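PDB 3C8T: fumarate lyase from Mesorhizobium sp., which belongs to the mostly helical lyase superfamily that includes fumarase and adenylosuccinate lyase, and assembles from four chains. Local coordinates for residues 25-30 with 62-67; 98-103 with 198-203; 166-171 with 437-442; 233-238 with 301-306; 250-255 with 261-266. All coordinates share one frame; numbering follows the deposited sequence.

Contact 1: residues 25-30 with 62-67; sequences SFISRC and FAPEME
I27 faces P64 and M66 from a helical turn in which the carbonyl oxygen S25 O is gripped twice. The backbone supplies one donor, R29 N at 3.1 Å from S25 O, and the hydroxyl S28 OG adds a second at 3.0 Å from the same atom. That hydroxyl reaches back along its own helix, meeting the C=O at 119° and 25° from the carbonyl plane. Between the two segments there is no hydrogen bond, and I27 does the work with two branches. Its CG2, anti to the backbone N, slides past the proline ring and lies 3.9 Å from P64 CG; its CG1 turns to the methionine, 4.0 Å from M66 CE. In the helical amino-terminal part of this lyase fold, the contact lays the start of helix 23-43 against the linker that leads into helix 66-76, where E65 is the N-cap residue. M66 leaves its backbone at an angle, and bends at chi2 (-64°) and chi3 bring its sulfur and methyl alongside I27 CG1. Within the linker, P64 N lies 3.8 Å above one face of the F62 ring, near its rim. Beyond, F62 packs on L83 and L87, while F26 meets Y8 of the second subunit edge-to-face.

Contact 2: residues 98-103 with 198-203; sequences LHWGAT and ASLGTR
G101 and S199 illustrate how two loops can close on each other where one partner lacks a side chain. Their backbones come to 5.5 Å, CA to CA, and S199 OG rests 3.2 Å from G101 CA, its hydroxyl held between its own backbone N and carbonyl carbon (chi1 83°). Beside this point W100 and L200 make the tight apolar half of the contact: L200 CD2 lies 3.6 Å from W100 CD1, and the two side chains cross obliquely at the pyrrole end of the indole. The other half is looser and wet. A water donates to G101 O at 2.7 Å and also hydrogen-bonds S199 OG, so the polar atoms of the two loops are joined through solvent rather than directly. The 98-103 loop probably lies beside the active-site cleft, as in relatives of this superfamily. Within it, A102 CB sits 3.5 Å above the centre of the H99 ring, and E34 hydrogen-bonds H99 ND1. The type II' turn 200-203 starts at L200, inside the contact, and leads away. The first loop runs from helix 80-91 into helix 104-140 and the second leads into helix 204-215; helix 23-43 adjoins both, with L37 against A102 and Q41 against L200, while R379 of the third subunit hydrogen-bonds the carbonyls of L98 and H99.

Contact 3: residues 166-171 with 437-442; sequences VWLSAF and DNVLGG
L168 and V439 join a long helix of the central bundle, 160-185, to the short helix 432-440 near the carboxyl end of the chain, two parts of the lyase fold that lie far apart in sequence. Such a clasp between distant elements can rest on few side chains; here L168 and V439 carry most of it, and the leucine shows how. Its CB, directed at the other helix, stands 4.4 Å from V439 CG1. CG lies anti to the backbone N (chi1 176°), which carries the fork outward, and comes within 4.0 Å of the same valine methyl. The two methyls then part company. CD2 touches both neighbours, 3.8 Å from V439 CG1 and 3.9 Å from L440 CD2, whereas CD1 turns off from the pair. Leucine and valine slide past each other in opposite directions; L440, whose CB is directed away from helix 160-185, brings CD2 back and crosses L168 at about a right angle. S169 closes the other flank, with its CB beside the valine methyl. All four touching residues are buried, and I222 of the third subunit packs on both S169 and V439, while R131 and A135 of helix 104-140 lie against L168 and L440. Helix 432-440 ends directly after these contacts, where G441 takes positive phi. S169 spends its hydroxyl inside its own helix: OG donates to V166 O at 2.7 Å, meeting the C=O at 131° and tilted 20° from its plane.

Contact 4: residues 233-238 with 301-306; sequences ETVQFL and TSMLDA
M303 has the most surface buried here, closely followed by Q236, and with L304 these residues show how two helices of a bundle interlock along a narrow stripe. M303 leaves its backbone toward helix 229-255. Its CG, anti to its own carbonyl carbon (chi1 -77°), lies 3.8 Å from V235 CG2 and 3.9 Å from V235 CB, so the methionine touches with the first part of its chain. Bends at chi2 and chi3 then carry the sulfur and methyl off the valine, and the side chain also packs on V231 and A232 of the facing helix and on E321 and A324 of helix 315-344. V235 and M303 cross at about a right angle, and the backbones approach to 7.2 Å, measured between their CA atoms.

One residue on, Q236 repeats the theme with a polar end. Its chain is extended beyond CG, which brings the amide to the isobutyl group of L304; Q236 CD is 4.0 Å from L304 CD2, and these two side chains also meet at about a right angle. No hydrogen bond joins the segments, and every touching residue is buried. Both helices belong to the bundle at the centre of the tetramer: helices 160-185 and 315-344 both pack on helix 229-255, L240 of the third subunit packs on Q236, and D305, at the end of helix 284-306, forms salt bridges with R297 of both the second and the third subunit.

Contact 5: residues 250-255 with 261-266; sequences MDISIM and GEVAEP
M255 and E262 close a helix-to-strand connection of the helical lyase fold, leading from the end of helix 229-255 into a two-stranded antiparallel sheet. The backbone clasp is E262 N donating to M255 O at 3.0 Å, with an N-H...O angle of 152°. Round it lies a first shell of side chains. M255, which has by far the most surface buried here, is directed at the strand; extended at chi2, it bends at chi3 (68°) and sets its methyl against V263, with M255 CE 3.6 Å from V263 CG1. V263 reaches the helix with its other methyl too, CG2 lying 3.8 Å from I252 CG2, so the valine spans one helical turn. Outside these lies a second shell. Strand 263-264 pairs with 347-348, through backbone bonds of E262 with F349 and A264 with Q347; M353 of helix 350-357 packs on M255, E262 and V263; and F311 of the third subunit packs on M255. The carboxylate of E262 is held from outside, its OE2 meeting R149 in a salt bridge and accepting from N356. OE1, which is hydrogen-bonded elsewhere as well, also lies against the methionine, and the two side chains cross at about a right angle: E262 OE1 is 3.4 Å from M255 CE and 3.7 Å from M255 CG.

The five contacts are spread along much of an elongated chain. Contacts 1 and 2 lie on one side of its centre, their centres 23 Å apart, while contacts 3 and 5 lie on the other; contacts 2 and 5 are the most widely separated, about 58 Å between centres. The centre of contact 4 lies about 13 Å from the chain's centre, and contact 4 shares helix 229-255 with contact 5. Direct touching joins contacts 3 and 5, where W167 NE1 is 3.1 Å from D251 OD2, probably hydrogen-bonded. Contact 5 is nested within the loop closed by contact 4, and both within that of contact 3. Contacts 2, 3, 4 and 5 all border the third subunit; contact 1 borders the second.

Contact 1: residues 25-30 with 62-67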
# COMPACT_ATOMS: atom_id res chain seq x y z
N SER A 25 20.07 13.93 19.01
CA SER A 25 20.87 13.92 17.82
C SER A 25 20.34 14.91 16.75
O SER A 25 21.10 15.65 16.18
CB SER A 25 21.01 12.48 17.29
OG SER A 25 21.93 12.49 16.23
N PHE A 26 19.03 14.95 16.53
CA PHE A 26 18.44 15.88 15.54
C PHE A 26 18.80 17.32 15.87
O PHE A 26 19.39 18.02 15.06
CB PHE A 26 16.91 15.71 15.47
CG PHE A 26 16.24 16.61 14.45
CD1 PHE A 26 16.46 16.41 13.08
CD2 PHE A 26 15.36 17.61 14.84
CE1 PHE A 26 15.84 17.21 12.12
CE2 PHE A 26 14.73 18.42 13.88
CZ PHE A 26 14.98 18.23 12.52
N ILE A 27 18.46 17.73 17.09
CA ILE A 27 18.83 19.03 17.64
C ILE A 27 20.30 19.34 17.49
O ILE A 27 20.63 20.42 17.01
CB ILE A 27 18.38 19.19 19.15
CG1 ILE A 27 16.85 19.15 19.25
CG2 ILE A 27 19.01 20.47 19.80
CD1 ILE A 27 16.11 20.08 18.23
N SER A 28 21.19 18.43 17.86
CA SER A 28 22.63 18.75 17.68
C SER A 28 23.05 19.00 16.19
O SER A 28 23.90 19.87 15.92
CB SER A 28 23.53 17.73 18.37
OG SER A 28 23.58 16.55 17.61
N ARG A 29 22.42 18.30 15.24
CA ARG A 29 22.61 18.58 13.80
C ARG A 29 22.01 19.92 13.40
O ARG A 29 22.53 20.58 12.52
CB ARG A 29 22.02 17.50 12.89
CG ARG A 29 22.34 16.01 13.19
CD ARG A 29 23.72 15.73 13.76
NE ARG A 29 24.83 15.95 12.83
CZ ARG A 29 25.52 14.98 12.22
NH1 ARG A 29 26.51 15.28 11.39
NH2 ARG A 29 25.19 13.71 12.41
N CYS A 30 20.89 20.30 14.04
CA CYS A 30 20.27 21.61 13.88
C CYS A 30 21.18 22.76 14.29
O CYS A 30 21.34 23.74 13.54
CB CYS A 30 18.93 21.70 14.62
SG CYS A 30 17.51 20.81 13.80
N PHE A 62 27.41 24.92 24.21
CA PHE A 62 25.93 24.96 24.30
C PHE A 62 25.34 23.59 24.55
O PHE A 62 25.69 22.63 23.86
CB PHE A 62 25.28 25.61 23.05
CG PHE A 62 23.76 25.56 23.03
CD1 PHE A 62 23.00 26.16 24.03
CD2 PHE A 62 23.09 24.91 22.00
CE1 PHE A 62 21.62 26.09 24.01
CE2 PHE A 62 21.70 24.86 21.96
CZ PHE A 62 20.97 25.45 22.96
N ALA A 63 24.44 23.52 25.52
CA ALA A 63 23.72 22.30 25.80
C ALA A 63 22.24 22.62 25.87
O ALA A 63 21.79 23.25 26.84
CB ALA A 63 24.20 21.69 27.13
N PRO A 64 21.45 22.15 24.88
CA PRO A 64 20.03 22.50 24.82
C PRO A 64 19.28 22.04 26.06
O PRO A 64 19.67 21.06 26.69
CB PRO A 64 19.52 21.72 23.61
CG PRO A 64 20.52 20.61 23.43
CD PRO A 64 21.83 21.22 23.80
N GLU A 65 18.22 22.76 26.38
CA GLU A 65 17.31 22.39 27.44
C GLU A 65 16.14 21.63 26.79
O GLU A 65 15.16 22.24 26.35
CB GLU A 65 16.83 23.67 28.11
CG GLU A 65 16.76 23.59 29.59
CD GLU A 65 16.95 24.95 30.24
OE1 GLU A 65 17.94 25.64 29.90
OE2 GLU A 65 16.08 25.32 31.07
N MET A 66 16.27 20.31 26.72
CA MET A 66 15.37 19.45 25.90
C MET A 66 13.88 19.44 26.27
O MET A 66 13.03 19.42 25.38
CB MET A 66 15.90 18.01 25.78
CG MET A 66 17.23 17.88 24.99
SD MET A 66 17.24 18.35 23.23
CE MET A 66 15.89 17.28 22.63
N GLU A 67 13.57 19.45 27.56
CA GLU A 67 12.17 19.51 28.00
C GLU A 67 11.50 20.85 27.63
O GLU A 67 10.36 20.86 27.18
CB GLU A 67 12.06 19.21 29.53

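Contact 2: residues 98-103 with 198-203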
# COMPACT_ATOMS: atom_id res chain seq x y z
N LEU A 98 22.06 34.87 14.29
CA LEU A 98 21.70 33.48 14.08
C LEU A 98 20.53 33.40 13.11
O LEU A 98 19.74 34.35 13.00
CB LEU A 98 21.30 32.88 15.42
CG LEU A 98 21.99 31.78 16.24
CD1 LEU A 98 23.28 31.21 15.69
CD2 LEU A 98 22.15 32.22 17.69
N HIS A 99 20.44 32.27 12.38
CA HIS A 99 19.29 31.99 11.54
C HIS A 99 19.04 33.21 10.68
O HIS A 99 17.94 33.77 10.69
CB HIS A 99 18.08 31.71 12.44
CG HIS A 99 16.92 31.05 11.76
ND1 HIS A 99 16.82 29.68 11.63
CD2 HIS A 99 15.79 31.56 11.22
CE1 HIS A 99 15.68 29.38 11.02
NE2 HIS A 99 15.04 30.50 10.77
N TRP A 100 20.05 33.66 9.96
CA TRP A 100 19.93 34.92 9.20
C TRP A 100 19.56 34.54 7.79
O TRP A 100 20.37 33.95 7.08
CB TRP A 100 21.27 35.64 9.22
CG TRP A 100 21.34 37.00 8.60
CD1 TRP A 100 21.62 37.31 7.29
CD2 TRP A 100 21.18 38.25 9.28
NE1 TRP A 100 21.62 38.68 7.11
CE2 TRP A 100 21.37 39.28 8.32
CE3 TRP A 100 20.91 38.60 10.61
CZ2 TRP A 100 21.28 40.64 8.65
CZ3 TRP A 100 20.82 39.95 10.94
CH2 TRP A 100 21.02 40.96 9.95
N GLY A 101 18.32 34.83 7.40
CA GLY A 101 17.83 34.51 6.07
C GLY A 101 17.31 33.08 5.92
O GLY A 101 16.78 32.75 4.87
N ALA A 102 17.46 32.27 6.97
CA ALA A 102 16.96 30.90 7.05
C ALA A 102 15.45 30.79 7.32
O ALA A 102 14.88 31.64 7.99
CB ALA A 102 17.72 30.13 8.15
N THR A 103 14.82 29.73 6.81
CA THR A 103 13.52 29.29 7.27
C THR A 103 13.68 27.95 8.04
O THR A 103 14.71 27.25 7.96
CB THR A 103 12.46 29.19 6.12
OG1 THR A 103 11.15 29.01 6.69
CG2 THR A 103 12.74 27.98 5.19
N ALA A 198 14.96 35.67 -0.62
CA ALA A 198 14.72 37.12 -0.85
C ALA A 198 15.40 37.97 0.20
O ALA A 198 15.99 39.02 -0.12
CB ALA A 198 13.24 37.44 -0.87
N SER A 199 15.34 37.53 1.45
CA SER A 199 15.92 38.30 2.54
C SER A 199 17.43 38.52 2.45
O SER A 199 17.95 39.34 3.20
CB SER A 199 15.46 37.79 3.92
OG SER A 199 16.21 36.71 4.37
N LEU A 200 18.10 37.85 1.50
CA LEU A 200 19.56 37.94 1.31
C LEU A 200 19.93 38.73 0.05
O LEU A 200 21.11 38.79 -0.38
CB LEU A 200 20.23 36.55 1.33
CG LEU A 200 20.15 35.82 2.69
CD1 LEU A 200 20.60 34.35 2.61
CD2 LEU A 200 20.87 36.57 3.82
N GLY A 201 18.91 39.36 -0.52
CA GLY A 201 19.07 40.22 -1.68
C GLY A 201 19.57 39.39 -2.82
O GLY A 201 18.87 38.49 -3.31
N THR A 202 20.82 39.66 -3.22
CA THR A 202 21.43 39.00 -4.39
C THR A 202 22.44 37.94 -3.98
O THR A 202 23.03 37.32 -4.84
CB THR A 202 22.14 40.03 -5.37
OG1 THR A 202 23.41 40.44 -4.83
CG2 THR A 202 21.26 41.26 -5.66
N ARG A 203 22.66 37.76 -2.68
CA ARG A 203 23.78 36.92 -2.23
C ARG A 203 23.34 35.50 -1.85
O ARG A 203 24.15 34.66 -1.41
CB ARG A 203 24.49 37.59 -1.04
CG ARG A 203 24.87 39.07 -1.21
CD ARG A 203 26.05 39.28 -2.14
NE ARG A 203 27.12 38.27 -1.99
CZ ARG A 203 28.08 38.32 -1.06
NH1 ARG A 203 29.02 37.38 -1.02
NH2 ARG A 203 28.09 39.31 -0.16
O HOH W 1 16.47 34.49 2.85

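Contact 3: residues 166-171 with 437-442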
# COMPACT_ATOMS: atom_id res chain seq x y z
N VAL A 166 22.94 -16.76 -5.32
CA VAL A 166 21.79 -16.05 -5.84
C VAL A 166 21.39 -14.90 -4.87
O VAL A 166 21.20 -13.75 -5.29
CB VAL A 166 20.63 -17.04 -6.10
CG1 VAL A 166 19.25 -16.32 -6.17
CG2 VAL A 166 20.89 -17.86 -7.36
N TRP A 167 21.27 -15.24 -3.58
CA TRP A 167 20.98 -14.26 -2.54
C TRP A 167 22.06 -13.17 -2.57
O TRP A 167 21.76 -11.99 -2.55
CB TRP A 167 21.03 -14.94 -1.16
CG TRP A 167 19.99 -16.02 -0.89
CD1 TRP A 167 18.78 -16.21 -1.53
CD2 TRP A 167 20.04 -16.98 0.16
NE1 TRP A 167 18.11 -17.28 -0.96
CE2 TRP A 167 18.86 -17.76 0.08
CE3 TRP A 167 20.98 -17.29 1.15
CZ2 TRP A 167 18.60 -18.81 0.96
CZ3 TRP A 167 20.73 -18.35 2.01
CH2 TRP A 167 19.54 -19.10 1.90
N LEU A 168 23.32 -13.58 -2.61
CA LEU A 168 24.42 -12.66 -2.66
C LEU A 168 24.35 -11.67 -3.85
O LEU A 168 24.67 -10.47 -3.69
CB LEU A 168 25.74 -13.45 -2.71
CG LEU A 168 27.06 -12.68 -2.86
CD1 LEU A 168 27.25 -11.55 -1.75
CD2 LEU A 168 28.27 -13.64 -2.94
N SER A 169 23.95 -12.16 -5.03
CA SER A 169 23.98 -11.36 -6.24
C SER A 169 23.12 -10.10 -6.16
O SER A 169 23.52 -9.04 -6.67
CB SER A 169 23.59 -12.19 -7.46
OG SER A 169 22.20 -12.45 -7.44
N ALA A 170 21.96 -10.24 -5.54
CA ALA A 170 21.06 -9.13 -5.18
C ALA A 170 21.73 -8.05 -4.32
O ALA A 170 21.52 -6.85 -4.55
CB ALA A 170 19.79 -9.70 -4.42
N PHE A 171 22.49 -8.50 -3.32
CA PHE A 171 23.15 -7.58 -2.37
C PHE A 171 24.36 -6.89 -2.97
O PHE A 171 24.65 -5.73 -2.64
CB PHE A 171 23.47 -8.28 -1.05
CG PHE A 171 22.25 -8.54 -0.25
CD1 PHE A 171 21.67 -7.51 0.50
CD2 PHE A 171 21.59 -9.77 -0.35
CE1 PHE A 171 20.48 -7.72 1.20
CE2 PHE A 171 20.40 -9.99 0.33
CZ PHE A 171 19.85 -8.97 1.12
N ASP A 437 31.23 -19.42 -8.69
CA ASP A 437 32.55 -18.81 -8.92
C ASP A 437 32.42 -17.44 -9.59
O ASP A 437 33.11 -16.49 -9.25
CB ASP A 437 33.44 -19.73 -9.76
CG ASP A 437 33.79 -21.05 -9.05
OD1 ASP A 437 33.75 -21.13 -7.77
OD2 ASP A 437 34.11 -22.02 -9.78
N ASN A 438 31.52 -17.36 -10.55
CA ASN A 438 31.19 -16.12 -11.25
C ASN A 438 30.74 -14.99 -10.33
O ASN A 438 31.23 -13.86 -10.41
CB ASN A 438 30.10 -16.39 -12.27
CG ASN A 438 29.98 -15.28 -13.28
OD1 ASN A 438 30.84 -15.17 -14.17
ND2 ASN A 438 28.95 -14.43 -13.15
N VAL A 439 29.79 -15.28 -9.45
CA VAL A 439 29.33 -14.26 -8.51
C VAL A 439 30.44 -13.88 -7.49
O VAL A 439 30.67 -12.71 -7.22
CB VAL A 439 28.04 -14.74 -7.78
CG1 VAL A 439 27.59 -13.73 -6.71
CG2 VAL A 439 26.97 -14.98 -8.78
N LEU A 440 31.12 -14.87 -6.94
CA LEU A 440 32.20 -14.61 -5.99
C LEU A 440 33.33 -13.75 -6.62
O LEU A 440 33.87 -12.86 -5.97
CB LEU A 440 32.75 -15.91 -5.41
CG LEU A 440 31.81 -16.66 -4.44
CD1 LEU A 440 32.45 -17.99 -4.01
CD2 LEU A 440 31.53 -15.84 -3.19
N GLY A 441 33.63 -14.01 -7.89
CA GLY A 441 34.57 -13.20 -8.67
C GLY A 441 35.88 -12.95 -7.96
O GLY A 441 36.37 -11.79 -7.93
N GLY A 442 36.44 -14.01 -7.36
CA GLY A 442 37.72 -13.90 -6.68
C GLY A 442 37.63 -13.32 -5.28
O GLY A 442 38.59 -12.69 -4.79

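Contact 4: residues 233-238 with 301-306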
# COMPACT_ATOMS: atom_id res chain seq x y z
N GLU A 233 13.47 8.27 -2.93
CA GLU A 233 14.24 7.19 -3.53
C GLU A 233 15.08 6.48 -2.51
O GLU A 233 15.33 5.28 -2.62
CB GLU A 233 15.08 7.62 -4.74
CG GLU A 233 16.35 8.30 -4.40
CD GLU A 233 17.16 8.64 -5.64
OE1 GLU A 233 17.64 9.82 -5.76
OE2 GLU A 233 17.31 7.73 -6.50
N THR A 234 15.48 7.20 -1.46
CA THR A 234 16.27 6.59 -0.40
C THR A 234 15.46 5.55 0.36
O THR A 234 15.94 4.46 0.64
CB THR A 234 16.82 7.65 0.56
OG1 THR A 234 17.62 8.53 -0.21
CG2 THR A 234 17.70 7.02 1.65
N VAL A 235 14.22 5.89 0.70
CA VAL A 235 13.38 4.91 1.41
C VAL A 235 12.91 3.76 0.49
O VAL A 235 12.77 2.62 0.94
CB VAL A 235 12.20 5.62 2.05
CG1 VAL A 235 11.30 4.63 2.82
CG2 VAL A 235 12.74 6.76 2.96
N GLN A 236 12.65 4.07 -0.77
CA GLN A 236 12.37 3.05 -1.77
C GLN A 236 13.50 2.04 -1.82
O GLN A 236 13.23 0.85 -1.88
CB GLN A 236 12.13 3.65 -3.15
CG GLN A 236 10.81 4.38 -3.35
CD GLN A 236 10.45 4.49 -4.86
OE1 GLN A 236 9.39 4.02 -5.29
NE2 GLN A 236 11.35 5.08 -5.66
N PHE A 237 14.75 2.54 -1.79
CA PHE A 237 15.92 1.72 -1.77
C PHE A 237 15.94 0.83 -0.51
O PHE A 237 16.22 -0.35 -0.59
CB PHE A 237 17.21 2.57 -1.87
CG PHE A 237 18.50 1.79 -1.50
CD1 PHE A 237 19.06 0.86 -2.39
CD2 PHE A 237 19.06 1.91 -0.24
CE1 PHE A 237 20.18 0.11 -2.04
CE2 PHE A 237 20.20 1.17 0.12
CZ PHE A 237 20.76 0.27 -0.79
N LEU A 238 15.65 1.41 0.66
CA LEU A 238 15.50 0.60 1.88
C LEU A 238 14.51 -0.54 1.73
O LEU A 238 14.75 -1.65 2.19
CB LEU A 238 15.11 1.48 3.11
CG LEU A 238 16.21 2.52 3.47
CD1 LEU A 238 15.78 3.49 4.56
CD2 LEU A 238 17.58 1.91 3.76
N THR A 301 5.86 3.41 0.43
CA THR A 301 4.52 3.87 0.05
C THR A 301 4.20 5.28 0.56
O THR A 301 3.80 6.12 -0.24
CB THR A 301 3.48 2.84 0.50
OG1 THR A 301 3.87 1.58 -0.05
CG2 THR A 301 2.08 3.18 -0.04
N SER A 302 4.40 5.53 1.87
CA SER A 302 4.22 6.88 2.44
C SER A 302 5.07 7.94 1.76
O SER A 302 4.63 9.06 1.60
CB SER A 302 4.57 6.94 3.94
OG SER A 302 3.72 6.17 4.75
N MET A 303 6.31 7.59 1.41
CA MET A 303 7.19 8.55 0.73
C MET A 303 6.67 8.92 -0.68
O MET A 303 6.75 10.06 -1.09
CB MET A 303 8.68 8.10 0.70
CG MET A 303 9.40 8.30 2.07
SD MET A 303 9.36 10.00 2.77
CE MET A 303 10.00 10.95 1.41
N LEU A 304 6.12 7.95 -1.39
CA LEU A 304 5.48 8.25 -2.68
C LEU A 304 4.28 9.18 -2.52
O LEU A 304 4.06 10.04 -3.35
CB LEU A 304 5.11 6.93 -3.41
CG LEU A 304 6.35 6.10 -3.85
CD1 LEU A 304 5.97 4.73 -4.33
CD2 LEU A 304 7.15 6.82 -4.91
N ASP A 305 3.53 9.04 -1.43
CA ASP A 305 2.48 9.99 -1.08
C ASP A 305 3.03 11.38 -0.71
O ASP A 305 2.50 12.39 -1.13
CB ASP A 305 1.58 9.45 0.05
CG ASP A 305 0.78 8.18 -0.35
OD1 ASP A 305 0.29 8.09 -1.49
OD2 ASP A 305 0.62 7.26 0.51
N ALA A 306 4.11 11.41 0.07
CA ALA A 306 4.73 12.65 0.53
C ALA A 306 5.29 13.51 -0.62
O ALA A 306 5.47 14.74 -0.46
CB ALA A 306 5.85 12.34 1.56

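Contact 5: residues 250-255 with 261-266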
# COMPACT_ATOMS: atom_id res chain seq x y z
N MET A 250 12.25 -16.25 3.67
CA MET A 250 11.27 -17.22 3.24
C MET A 250 11.95 -18.57 3.06
O MET A 250 11.44 -19.59 3.54
CB MET A 250 10.58 -16.83 1.91
CG MET A 250 9.25 -16.09 2.10
SD MET A 250 7.98 -16.89 3.18
CE MET A 250 7.11 -17.92 2.02
N ASP A 251 13.07 -18.56 2.33
CA ASP A 251 13.76 -19.79 1.98
C ASP A 251 14.22 -20.50 3.24
O ASP A 251 13.94 -21.65 3.44
CB ASP A 251 14.95 -19.53 1.03
CG ASP A 251 14.52 -19.09 -0.36
OD1 ASP A 251 13.30 -19.00 -0.60
OD2 ASP A 251 15.39 -18.83 -1.22
N ILE A 252 14.92 -19.79 4.11
CA ILE A 252 15.42 -20.39 5.36
C ILE A 252 14.30 -20.92 6.28
O ILE A 252 14.36 -22.06 6.71
CB ILE A 252 16.38 -19.44 6.12
CG1 ILE A 252 17.70 -19.31 5.32
CG2 ILE A 252 16.61 -19.92 7.59
CD1 ILE A 252 18.39 -17.98 5.48
N SER A 253 13.26 -20.12 6.52
CA SER A 253 12.18 -20.58 7.41
C SER A 253 11.47 -21.81 6.86
O SER A 253 11.05 -22.68 7.61
CB SER A 253 11.22 -19.46 7.80
OG SER A 253 10.49 -19.04 6.70
N ILE A 254 11.36 -21.90 5.53
CA ILE A 254 10.74 -23.07 4.91
C ILE A 254 11.73 -24.27 4.96
O ILE A 254 11.34 -25.38 5.25
CB ILE A 254 10.26 -22.80 3.49
CG1 ILE A 254 9.12 -21.74 3.50
CG2 ILE A 254 9.89 -24.17 2.81
CD1 ILE A 254 8.65 -21.27 2.04
N MET A 255 13.01 -24.02 4.78
CA MET A 255 13.97 -25.12 4.94
C MET A 255 14.02 -25.64 6.43
O MET A 255 14.52 -26.74 6.67
CB MET A 255 15.36 -24.72 4.40
CG MET A 255 15.47 -24.58 2.85
SD MET A 255 17.04 -23.74 2.36
CE MET A 255 18.17 -24.96 2.82
N GLY A 261 14.26 -29.74 7.37
CA GLY A 261 15.31 -29.73 8.37
C GLY A 261 16.69 -29.52 7.80
O GLY A 261 17.68 -30.02 8.34
N GLU A 262 16.77 -28.73 6.73
CA GLU A 262 17.99 -28.57 5.97
C GLU A 262 18.95 -27.51 6.54
O GLU A 262 20.14 -27.54 6.22
CB GLU A 262 17.70 -28.29 4.51
CG GLU A 262 17.10 -29.48 3.82
CD GLU A 262 16.68 -29.18 2.40
OE1 GLU A 262 16.73 -27.98 2.01
OE2 GLU A 262 16.29 -30.14 1.69
N VAL A 263 18.42 -26.60 7.36
CA VAL A 263 19.18 -25.56 8.06
C VAL A 263 18.53 -25.21 9.40
O VAL A 263 17.41 -25.64 9.70
CB VAL A 263 19.32 -24.21 7.23
CG1 VAL A 263 20.03 -24.42 5.88
CG2 VAL A 263 17.98 -23.48 7.09
N ALA A 264 19.25 -24.41 10.19
CA ALA A 264 18.75 -23.88 11.44
C ALA A 264 19.46 -22.55 11.71
O ALA A 264 20.64 -22.35 11.34
CB ALA A 264 18.99 -24.91 12.63
N GLU A 265 18.71 -21.63 12.32
CA GLU A 265 19.19 -20.31 12.69
C GLU A 265 20.18 -20.52 13.82
O GLU A 265 20.07 -21.51 14.51
CB GLU A 265 18.02 -19.45 13.24
CG GLU A 265 17.06 -18.88 12.14
CD GLU A 265 16.16 -17.71 12.65
OE1 GLU A 265 16.29 -17.29 13.84
OE2 GLU A 265 15.37 -17.19 11.82
N PRO A 266 21.13 -19.59 14.02
CA PRO A 266 21.99 -19.75 15.17
C PRO A 266 21.19 -19.45 16.46
O PRO A 266 20.92 -20.39 17.21
CB PRO A 266 23.09 -18.72 14.94
CG PRO A 266 22.42 -17.67 14.16
CD PRO A 266 21.45 -18.37 13.26